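Side-chain contacts in alcohol dehydrogenase, zinc-containing (Streptococcus pneumoniae serotype 2, PDB 5YLN), which probably oxidises alcohols with NAD+ as a zinc-containing alcohol dehydrogenase of the medium-chain type: residues Thr44-Ile49 / Glu334-Ala339; Gly83-Ile88 / Leu144-Leu149; Cys97-Lys102 / His107-Gly112; Asn207-Ala212 / Thr218-Ser223. One frame throughout, in Å; residues are numbered along the deposited sequence.

Contact 1 of 4, residues Thr44-Ile49 / Glu334-Ala339; sequences TDLHII and EVFSKA
Leu46 and Ser337 mark the nearest backbone approach of the two segments, 7.0 Å from Leu46 CA to Ser337 CA. Thr44-Ile49 is helical throughout and belongs to helix 43-50; Glu334-Ala339 brings in the last turn of helix 329-337. Leu46 is the one residue of 44-49 that makes the close contacts, to Phe336 and Ser337. Its CG stands anti to its own carbonyl carbon (chi1 -57°), which carries the branched end out to the other helix. The methyl CD1 lies 3.6 Å from Phe336 CD2 and 3.7 Å from Phe336 CE2, so it meets the CD2-CE2 bond of the ring obliquely. The same methyl also meets the backbone of Ser337, 3.9 Å from CD1 to Ser337 CA. Phe336 comes from the other helix: with CG anti to the backbone N (chi1 -171°), the ring reaches helix 43-50 and also touches Ile41. Its side chain ends about 6 Å from that of Cys42, which binds the first zinc together with His64. Tyr333, one turn before Ser337, extends the patch, touching Leu46 and Ile49, and also lies against Asp45, while its carbonyl accepts from Ser337 OG. The junction buries 133 Å², with the buried Phe336 ring and the exposed Ser337 both meeting Leu46; dispersion contact, with no polar bond between these two segments, is what joins them here, near the zinc site.

Contact 2 of 4, residues Gly83-Ile88 / Leu144-Leu149; sequences GDKVLI and LSDEAL
Lys85 NZ donates to Asp146 OD1 at 2.8 Å, a salt bridge that joins the start of strand 85-88 to the first turn of helix 146-151. The oxygen receives the ammonium through its syn lone pair, on the side of OD2, and OD2 itself stays 4.0 Å from Lys85 NZ. Lysine spans the gap because its chain is stretched out: CG lies anti to the backbone N (chi1 171°) and each later torsion is also extended. The second touch is apolar against polar, with Leu87 CD1 3.1 Å from the carbonyl oxygen of Leu149, close for a methyl and an oxygen. Leu149 turns its own side chain towards the strand and loses 53 Å² to it, although its methyls stop short of direct contact.

In the next shell, Asp146 OD2 forms a salt bridge with Lys38 NZ, so the carboxylate is held by two lysines, an environment that would probably favour its ionised form; Lys38 also pairs with Glu147 OE1. The helix start is fixed by Ser145 at the N-cap, whose OG accepts from Ala148 N at 3.2 Å with an N-H...O angle of 155°. This places Asp146 in the first turn, where a negative charge would probably be favoured by the helix dipole.

Outward from there, strand 85-88 runs between antiparallel neighbours 66-72 and 137-139. Ile67 of strand 66-72 touches both Asp146 and Leu149, and helix 302-310 closes in through Thr302 on Leu87 and Leu306 on Leu149.

Contact 3 of 4, residues Cys97-Lys102 / His107-Gly112; sequences CYYCKK and HCEDEG. With ZN (zinc ion), chain F.
Tyr99 meets His107 and Glu109 with its ring, while Tyr98 lies against one face of that ring: Tyr98 CD1 stands 3.4 Å above the plane, over the ring centre, and Tyr99 CG in turn sits in plane at the edge of the Tyr98 ring, an edge-to-face relation. Across the contact, the His107 carbonyl oxygen approaches Tyr99 CD2 obliquely at 3.1 Å. The carboxylate of Glu109 stands almost perpendicular to the same ring, the planes 84° apart, with OE1 3.6 Å from Tyr99 CE2. That oxygen has a stronger partner in Arg240 of the second subunit, whose guanidinium also makes a cation-pi contact with Tyr98; His107 NE2 likewise bonds to Asn289 of the second subunit.

Beside them the same segments bind the second zinc, held by four cysteines, as in the structural zinc lobe of this dehydrogenase family: Cys97, Cys100 and Cys108 bind it here, and Cys94 completes the four sulfurs. The zinc ion is 2.4 Å from Cys97 SG, 2.2 Å from Cys100 SG and 2.4 Å from Cys108 SG.

Backbone N-H groups steady the thiolates. Cys97 SG lies between its own backbone N and carbonyl carbon (chi1 71°), where it accepts from Glu109 N at 3.4 Å, nearly straight at 171°, and also from Cys100 N. Cys108 SG takes the N-H of Asp110. Such donors would probably spread the negative charge of the sulfur cluster, and the Glu109 bond also fastens segment 107-112 directly to segment 97-102.

Contact 4 of 4, residues Asn207-Ala212 / Thr218-Ser223; sequences NRLETA and THKVNS
Leu209 and Lys220 lie where the backbones come nearest, 6.0 Å between Leu209 CA and Lys220 CA; the local helix and strand axes pass 8.5 Å apart and run almost antiparallel, at 167°. Leu209 points into the sheet, its CB 4.0 Å from Lys220 CB, while its methyl CD1 reaches past to the backbone, 3.6 Å from Val221 O and 4.2 Å from Asn222 CB. Lys220 sets out with CG between the backbone N and the carbonyl carbon (chi1 63°) and then runs straight, which carries its CB and CD past Leu209 CB at an oblique crossing and brings the ammonium to Glu210. There Lys220 NZ donates to Glu210 OE2 at 2.8 Å, taken on the anti lone pair, away from the other oxygen. Glu210 starts out away from the strand, but its chain bends at chi2 (-61°) and returns the carboxylate. Asp206 gives the same ammonium a second salt bridge, so the ammonium has two carboxylate partners. Leu209 also touches Met201 and Asp203, which places it against the neighbouring strand 198-203 as well. Helix 206-214 is thus the crossover between strands 198-203 and 219-222, the beta-alpha-beta unit at the edge of the Rossmann-type sheet.

In the fold
From the N terminus, contact 1 opens first at Thr44-Ile49 and closes last at Glu334-Ala339, so its long loop encloses the other three. Within it, contact 2 joins strand 85-88 to helix 146-151, and its loop in turn holds contact 3, whose two halves supply three of the four cysteines on the second zinc and face the other subunit. Contact 4 follows in series, closing a short loop inside the Rossmann-type domain. None of the loops cross. Contact 1 brings the late helix 329-337 back against helix 43-50, near the first zinc. Contacts 3 and 4 lie on opposite sides of the chain's centre, their own centres about 39 Å apart.

Contact 1 of 4, residues Thr44-Ile49 / Glu334-Ala339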
# COMPACT_ATOMS: atom_id res chain seq x y z
N THR A 44 -10.59 18.07 -12.00
CA THR A 44 -9.27 18.71 -12.00
C THR A 44 -9.28 20.02 -12.78
O THR A 44 -8.55 20.94 -12.43
CB THR A 44 -8.21 17.74 -12.56
OG1 THR A 44 -8.09 16.58 -11.71
CG2 THR A 44 -6.86 18.41 -12.68
N ASP A 45 -10.09 20.11 -13.84
CA ASP A 45 -10.18 21.36 -14.59
C ASP A 45 -10.72 22.48 -13.71
O ASP A 45 -10.24 23.63 -13.77
CB ASP A 45 -11.06 21.18 -15.83
CG ASP A 45 -10.50 20.13 -16.82
OD1 ASP A 45 -9.26 19.97 -16.92
OD2 ASP A 45 -11.32 19.47 -17.50
N LEU A 46 -11.75 22.18 -12.91
CA LEU A 46 -12.26 23.16 -11.95
C LEU A 46 -11.16 23.61 -11.00
O LEU A 46 -11.01 24.80 -10.71
CB LEU A 46 -13.43 22.56 -11.17
CG LEU A 46 -14.57 22.08 -12.05
CD1 LEU A 46 -15.73 21.60 -11.21
CD2 LEU A 46 -14.98 23.21 -12.99
N HIS A 47 -10.37 22.66 -10.50
CA HIS A 47 -9.26 22.98 -9.61
C HIS A 47 -8.24 23.88 -10.30
O HIS A 47 -7.71 24.81 -9.68
CB HIS A 47 -8.58 21.70 -9.12
CG HIS A 47 -9.38 20.92 -8.12
ND1 HIS A 47 -9.67 21.41 -6.86
CD2 HIS A 47 -9.94 19.69 -8.18
CE1 HIS A 47 -10.39 20.52 -6.20
NE2 HIS A 47 -10.56 19.47 -6.98
N ILE A 48 -7.92 23.60 -11.57
CA ILE A 48 -6.96 24.44 -12.29
C ILE A 48 -7.45 25.89 -12.33
O ILE A 48 -6.69 26.82 -12.05
CB ILE A 48 -6.71 23.91 -13.71
CG1 ILE A 48 -5.92 22.61 -13.70
CG2 ILE A 48 -5.99 24.98 -14.56
CD1 ILE A 48 -6.04 21.85 -14.99
N ILE A 49 -8.72 26.09 -12.68
CA ILE A 49 -9.27 27.43 -12.82
C ILE A 49 -9.25 28.16 -11.49
O ILE A 49 -9.01 29.38 -11.43
CB ILE A 49 -10.69 27.37 -13.41
CG1 ILE A 49 -10.63 26.90 -14.87
CG2 ILE A 49 -11.40 28.72 -13.29
CD1 ILE A 49 -11.99 26.55 -15.44
N GLU A 334 -20.37 26.15 -16.04
CA GLU A 334 -21.31 26.61 -15.02
C GLU A 334 -22.13 25.46 -14.46
O GLU A 334 -22.38 25.39 -13.25
CB GLU A 334 -22.24 27.68 -15.61
CG GLU A 334 -23.38 28.05 -14.68
CD GLU A 334 -22.91 28.77 -13.41
OE1 GLU A 334 -21.81 29.38 -13.43
OE2 GLU A 334 -23.65 28.72 -12.41
N VAL A 335 -22.57 24.53 -15.33
CA VAL A 335 -23.41 23.42 -14.89
C VAL A 335 -22.59 22.42 -14.09
O VAL A 335 -23.01 21.94 -13.03
CB VAL A 335 -24.07 22.75 -16.11
CG1 VAL A 335 -24.58 21.36 -15.74
CG2 VAL A 335 -25.20 23.64 -16.70
N PHE A 336 -21.39 22.09 -14.59
CA PHE A 336 -20.53 21.12 -13.93
C PHE A 336 -20.08 21.60 -12.55
O PHE A 336 -20.13 20.84 -11.57
CB PHE A 336 -19.32 20.82 -14.82
CG PHE A 336 -18.48 19.68 -14.33
CD1 PHE A 336 -19.01 18.40 -14.23
CD2 PHE A 336 -17.15 19.89 -14.02
CE1 PHE A 336 -18.23 17.35 -13.78
CE2 PHE A 336 -16.35 18.82 -13.60
CZ PHE A 336 -16.89 17.55 -13.48
N SER A 337 -19.64 22.85 -12.44
CA SER A 337 -19.19 23.38 -11.15
C SER A 337 -20.32 23.50 -10.13
O SER A 337 -20.03 23.67 -8.94
CB SER A 337 -18.53 24.75 -11.33
OG SER A 337 -19.50 25.76 -11.57
N LYS A 338 -21.58 23.44 -10.55
CA LYS A 338 -22.75 23.44 -9.67
C LYS A 338 -23.56 22.16 -9.87
O LYS A 338 -24.79 22.18 -9.86
CB LYS A 338 -23.62 24.67 -9.93
CG LYS A 338 -22.90 25.99 -9.78
CD LYS A 338 -23.11 26.55 -8.38
CE LYS A 338 -23.51 28.03 -8.44
NZ LYS A 338 -22.42 28.83 -9.07
N ALA A 339 -22.84 21.05 -10.04
CA ALA A 339 -23.44 19.78 -10.45
C ALA A 339 -24.64 19.40 -9.59
O ALA A 339 -25.66 18.93 -10.10
CB ALA A 339 -22.37 18.69 -10.43

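Contact 2 of 4, residues Gly83-Ile88 / Leu144-Leu149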
# COMPACT_ATOMS: atom_id res chain seq x y z
N GLY A 83 -8.31 10.73 -41.12
CA GLY A 83 -9.66 10.23 -41.22
C GLY A 83 -10.01 9.21 -40.17
O GLY A 83 -11.19 8.95 -39.95
N ASP A 84 -9.01 8.65 -39.51
CA ASP A 84 -9.25 7.69 -38.44
C ASP A 84 -10.03 8.32 -37.30
O ASP A 84 -9.62 9.35 -36.74
CB ASP A 84 -7.92 7.15 -37.94
CG ASP A 84 -7.23 6.25 -38.96
OD1 ASP A 84 -7.85 5.95 -40.01
OD2 ASP A 84 -6.08 5.84 -38.72
N LYS A 85 -11.16 7.71 -36.95
CA LYS A 85 -11.92 8.08 -35.76
C LYS A 85 -11.28 7.41 -34.56
O LYS A 85 -11.16 6.18 -34.52
CB LYS A 85 -13.38 7.66 -35.90
CG LYS A 85 -14.17 7.82 -34.62
CD LYS A 85 -15.67 7.78 -34.84
CE LYS A 85 -16.38 7.57 -33.50
NZ LYS A 85 -17.76 8.15 -33.45
N VAL A 86 -10.82 8.20 -33.59
CA VAL A 86 -10.01 7.64 -32.50
C VAL A 86 -10.32 8.28 -31.15
O VAL A 86 -10.82 9.40 -31.06
CB VAL A 86 -8.50 7.74 -32.82
CG1 VAL A 86 -8.13 6.84 -34.02
CG2 VAL A 86 -8.09 9.18 -33.05
N LEU A 87 -10.05 7.51 -30.10
CA LEU A 87 -10.07 7.98 -28.73
C LEU A 87 -8.69 8.47 -28.32
O LEU A 87 -7.66 7.89 -28.70
CB LEU A 87 -10.51 6.85 -27.79
CG LEU A 87 -10.14 7.00 -26.30
CD1 LEU A 87 -11.18 7.79 -25.51
CD2 LEU A 87 -9.86 5.63 -25.67
N ILE A 88 -8.66 9.55 -27.55
CA ILE A 88 -7.41 10.13 -27.04
C ILE A 88 -7.38 9.92 -25.54
O ILE A 88 -8.26 10.41 -24.81
CB ILE A 88 -7.27 11.61 -27.39
CG1 ILE A 88 -7.69 11.89 -28.84
CG2 ILE A 88 -5.83 12.06 -27.16
CD1 ILE A 88 -8.74 12.94 -28.97
N LEU A 144 -19.67 1.26 -29.86
CA LEU A 144 -19.81 2.06 -28.66
C LEU A 144 -20.27 3.48 -29.00
O LEU A 144 -19.91 4.04 -30.04
CB LEU A 144 -18.50 2.10 -27.88
CG LEU A 144 -18.04 0.78 -27.24
CD1 LEU A 144 -16.82 0.99 -26.34
CD2 LEU A 144 -19.19 0.13 -26.46
N SER A 145 -21.08 4.04 -28.11
CA SER A 145 -21.53 5.41 -28.22
C SER A 145 -20.39 6.39 -27.89
O SER A 145 -19.49 6.09 -27.10
CB SER A 145 -22.70 5.66 -27.27
OG SER A 145 -22.24 5.65 -25.93
N ASP A 146 -20.47 7.57 -28.51
CA ASP A 146 -19.49 8.64 -28.26
C ASP A 146 -19.40 8.98 -26.78
O ASP A 146 -18.31 9.17 -26.25
CB ASP A 146 -19.88 9.89 -29.06
CG ASP A 146 -19.61 9.76 -30.56
OD1 ASP A 146 -19.15 8.68 -31.03
OD2 ASP A 146 -19.83 10.76 -31.28
N GLU A 147 -20.54 9.01 -26.09
CA GLU A 147 -20.55 9.36 -24.68
C GLU A 147 -19.78 8.34 -23.86
O GLU A 147 -19.07 8.69 -22.91
CB GLU A 147 -21.98 9.50 -24.17
CG GLU A 147 -22.74 10.70 -24.73
CD GLU A 147 -23.07 10.56 -26.21
OE1 GLU A 147 -22.76 11.49 -26.97
OE2 GLU A 147 -23.63 9.51 -26.61
N ALA A 148 -19.91 7.05 -24.21
CA ALA A 148 -19.16 6.03 -23.50
C ALA A 148 -17.68 6.11 -23.83
O ALA A 148 -16.83 5.91 -22.95
CB ALA A 148 -19.71 4.64 -23.82
N LEU A 149 -17.34 6.43 -25.08
CA LEU A 149 -15.93 6.49 -25.44
C LEU A 149 -15.21 7.65 -24.75
O LEU A 149 -14.05 7.50 -24.34
CB LEU A 149 -15.78 6.59 -26.95
CG LEU A 149 -16.18 5.32 -27.70
CD1 LEU A 149 -16.36 5.58 -29.20
CD2 LEU A 149 -15.14 4.18 -27.42

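Contact 3 of 4, residues Cys97-Lys102 / His107-Gly112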
# COMPACT_ATOMS: atom_id res chain seq x y z
N CYS A 97 10.57 4.57 -22.73
CA CYS A 97 11.40 4.99 -21.61
C CYS A 97 11.30 3.99 -20.46
O CYS A 97 10.58 3.00 -20.51
CB CYS A 97 11.00 6.38 -21.14
SG CYS A 97 9.39 6.34 -20.31
N TYR A 98 12.01 4.30 -19.37
CA TYR A 98 12.06 3.42 -18.21
C TYR A 98 10.66 3.06 -17.71
O TYR A 98 10.37 1.90 -17.41
CB TYR A 98 12.90 4.09 -17.11
CG TYR A 98 13.01 3.31 -15.82
CD1 TYR A 98 12.03 3.42 -14.84
CD2 TYR A 98 14.09 2.48 -15.57
CE1 TYR A 98 12.12 2.72 -13.66
CE2 TYR A 98 14.19 1.76 -14.39
CZ TYR A 98 13.20 1.89 -13.44
OH TYR A 98 13.26 1.19 -12.26
N TYR A 99 9.76 4.06 -17.64
CA TYR A 99 8.44 3.79 -17.06
C TYR A 99 7.46 3.26 -18.09
O TYR A 99 6.60 2.45 -17.73
CB TYR A 99 7.90 5.05 -16.37
CG TYR A 99 8.64 5.29 -15.08
CD1 TYR A 99 8.65 4.30 -14.10
CD2 TYR A 99 9.37 6.46 -14.87
CE1 TYR A 99 9.35 4.48 -12.92
CE2 TYR A 99 10.07 6.65 -13.70
CZ TYR A 99 10.06 5.65 -12.72
OH TYR A 99 10.74 5.81 -11.56
N CYS A 100 7.56 3.69 -19.35
CA CYS A 100 6.71 3.12 -20.39
C CYS A 100 6.97 1.62 -20.57
O CYS A 100 6.05 0.85 -20.86
CB CYS A 100 6.92 3.85 -21.71
SG CYS A 100 6.08 5.46 -21.83
N LYS A 101 8.23 1.21 -20.43
CA LYS A 101 8.53 -0.22 -20.51
C LYS A 101 7.84 -1.01 -19.40
O LYS A 101 7.58 -2.20 -19.58
CB LYS A 101 10.04 -0.43 -20.48
CG LYS A 101 10.70 -0.13 -21.83
CD LYS A 101 10.13 -1.04 -22.92
CE LYS A 101 10.87 -0.90 -24.23
NZ LYS A 101 12.34 -0.96 -24.03
N LYS A 102 7.49 -0.37 -18.29
CA LYS A 102 6.75 -1.01 -17.22
C LYS A 102 5.24 -0.88 -17.38
O LYS A 102 4.50 -1.44 -16.57
CB LYS A 102 7.16 -0.42 -15.86
CG LYS A 102 8.61 -0.67 -15.47
CD LYS A 102 8.96 0.03 -14.15
CE LYS A 102 10.37 -0.30 -13.69
NZ LYS A 102 10.51 -1.72 -13.24
N HIS A 107 3.99 7.99 -15.76
CA HIS A 107 5.27 8.59 -15.42
C HIS A 107 6.27 8.48 -16.56
O HIS A 107 7.47 8.44 -16.33
CB HIS A 107 5.81 7.98 -14.13
CG HIS A 107 4.96 8.34 -12.96
ND1 HIS A 107 5.05 9.56 -12.33
CD2 HIS A 107 3.93 7.69 -12.36
CE1 HIS A 107 4.14 9.63 -11.37
NE2 HIS A 107 3.46 8.50 -11.36
N CYS A 108 5.77 8.49 -17.80
CA CYS A 108 6.64 8.54 -18.97
C CYS A 108 7.59 9.74 -18.89
O CYS A 108 7.17 10.85 -18.55
CB CYS A 108 5.79 8.59 -20.25
SG CYS A 108 6.74 9.03 -21.73
N GLU A 109 8.87 9.51 -19.19
CA GLU A 109 9.92 10.52 -19.01
C GLU A 109 10.23 11.33 -20.26
O GLU A 109 11.17 12.13 -20.24
CB GLU A 109 11.21 9.86 -18.51
CG GLU A 109 11.06 9.06 -17.21
CD GLU A 109 12.37 8.44 -16.70
OE1 GLU A 109 12.64 8.53 -15.48
OE2 GLU A 109 13.13 7.85 -17.50
N ASP A 110 9.49 11.15 -21.35
CA ASP A 110 9.77 11.82 -22.62
C ASP A 110 8.45 12.40 -23.14
O ASP A 110 7.73 11.71 -23.87
CB ASP A 110 10.40 10.85 -23.60
CG ASP A 110 10.54 11.42 -24.99
OD1 ASP A 110 10.56 12.66 -25.13
OD2 ASP A 110 10.59 10.62 -25.96
N GLU A 111 8.17 13.65 -22.77
CA GLU A 111 6.90 14.33 -23.06
C GLU A 111 5.71 13.40 -22.84
O GLU A 111 4.90 13.13 -23.72
CB GLU A 111 6.86 14.92 -24.48
CG GLU A 111 5.80 16.08 -24.61
CD GLU A 111 5.70 16.76 -26.00
OE1 GLU A 111 6.26 16.25 -26.99
OE2 GLU A 111 5.05 17.83 -26.09
N GLY A 112 5.62 12.89 -21.61
CA GLY A 112 4.65 11.87 -21.28
C GLY A 112 4.02 12.11 -19.92
O GLY A 112 4.35 13.06 -19.22
ZN ZN F . 7.78 6.89 -21.94

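Contact 4 of 4, residues Asn207-Ala212 / Thr218-Ser223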
# COMPACT_ATOMS: atom_id res chain seq x y z
N ASN A 207 -29.16 12.52 -2.97
CA ASN A 207 -29.40 12.41 -4.41
C ASN A 207 -28.31 11.60 -5.08
O ASN A 207 -28.58 10.72 -5.91
CB ASN A 207 -29.50 13.80 -5.04
CG ASN A 207 -30.79 14.53 -4.66
OD1 ASN A 207 -31.74 13.91 -4.16
ND2 ASN A 207 -30.85 15.84 -4.91
N ARG A 208 -27.05 11.88 -4.73
CA ARG A 208 -25.95 11.12 -5.30
C ARG A 208 -25.97 9.66 -4.84
O ARG A 208 -25.70 8.74 -5.64
CB ARG A 208 -24.62 11.80 -4.95
CG ARG A 208 -24.48 13.23 -5.55
CD ARG A 208 -23.02 13.68 -5.65
NE ARG A 208 -22.43 13.86 -4.32
CZ ARG A 208 -22.52 14.98 -3.60
NH1 ARG A 208 -23.17 16.04 -4.09
NH2 ARG A 208 -21.95 15.06 -2.39
N LEU A 209 -26.33 9.41 -3.57
CA LEU A 209 -26.45 8.03 -3.10
C LEU A 209 -27.55 7.28 -3.84
O LEU A 209 -27.39 6.10 -4.19
CB LEU A 209 -26.68 7.99 -1.58
CG LEU A 209 -25.50 8.33 -0.66
CD1 LEU A 209 -25.91 8.34 0.82
CD2 LEU A 209 -24.32 7.40 -0.87
N GLU A 210 -28.69 7.94 -4.09
CA GLU A 210 -29.76 7.32 -4.86
C GLU A 210 -29.30 6.97 -6.27
O GLU A 210 -29.62 5.89 -6.78
CB GLU A 210 -30.98 8.24 -4.92
CG GLU A 210 -31.92 8.08 -3.74
CD GLU A 210 -32.51 6.68 -3.63
OE1 GLU A 210 -33.18 6.22 -4.58
OE2 GLU A 210 -32.29 6.03 -2.58
N THR A 211 -28.55 7.86 -6.91
CA THR A 211 -27.98 7.53 -8.21
C THR A 211 -27.02 6.34 -8.10
O THR A 211 -26.97 5.49 -8.99
CB THR A 211 -27.27 8.76 -8.79
OG1 THR A 211 -28.20 9.84 -8.96
CG2 THR A 211 -26.63 8.44 -10.15
N ALA A 212 -26.27 6.25 -6.99
CA ALA A 212 -25.33 5.15 -6.83
C ALA A 212 -26.05 3.80 -6.81
O ALA A 212 -25.63 2.84 -7.46
CB ALA A 212 -24.51 5.34 -5.56
N THR A 218 -24.95 -1.82 -3.76
CA THR A 218 -25.84 -2.69 -3.00
C THR A 218 -26.39 -2.01 -1.76
O THR A 218 -27.51 -2.33 -1.34
CB THR A 218 -25.12 -3.99 -2.61
OG1 THR A 218 -24.08 -3.72 -1.66
CG2 THR A 218 -24.49 -4.64 -3.87
N HIS A 219 -25.64 -1.07 -1.16
CA HIS A 219 -26.10 -0.30 -0.01
C HIS A 219 -25.62 1.14 -0.11
O HIS A 219 -24.59 1.43 -0.72
CB HIS A 219 -25.57 -0.83 1.33
CG HIS A 219 -25.73 -2.30 1.52
ND1 HIS A 219 -25.07 -3.23 0.73
CD2 HIS A 219 -26.47 -3.01 2.40
CE1 HIS A 219 -25.42 -4.44 1.11
NE2 HIS A 219 -26.26 -4.34 2.13
N LYS A 220 -26.36 2.03 0.54
CA LYS A 220 -25.93 3.40 0.71
C LYS A 220 -25.77 3.69 2.19
O LYS A 220 -26.50 3.16 3.03
CB LYS A 220 -26.93 4.40 0.10
CG LYS A 220 -28.31 4.39 0.75
CD LYS A 220 -29.23 5.43 0.11
CE LYS A 220 -30.65 5.33 0.67
NZ LYS A 220 -31.52 6.41 0.11
N VAL A 221 -24.80 4.54 2.50
CA VAL A 221 -24.59 5.00 3.87
C VAL A 221 -24.37 6.49 3.81
O VAL A 221 -23.48 6.95 3.08
CB VAL A 221 -23.39 4.30 4.54
CG1 VAL A 221 -23.13 4.91 5.91
CG2 VAL A 221 -23.64 2.80 4.64
N ASN A 222 -25.17 7.26 4.54
CA ASN A 222 -25.01 8.70 4.57
C ASN A 222 -24.00 9.04 5.66
O ASN A 222 -24.14 8.62 6.81
CB ASN A 222 -26.35 9.39 4.83
CG ASN A 222 -26.33 10.88 4.47
OD1 ASN A 222 -25.46 11.62 4.91
ND2 ASN A 222 -27.25 11.30 3.62
N SER A 223 -22.96 9.79 5.29
CA SER A 223 -21.86 10.07 6.20
C SER A 223 -22.10 11.33 7.04
O SER A 223 -21.14 11.85 7.63
CB SER A 223 -20.55 10.20 5.42
OG SER A 223 -20.71 11.08 4.33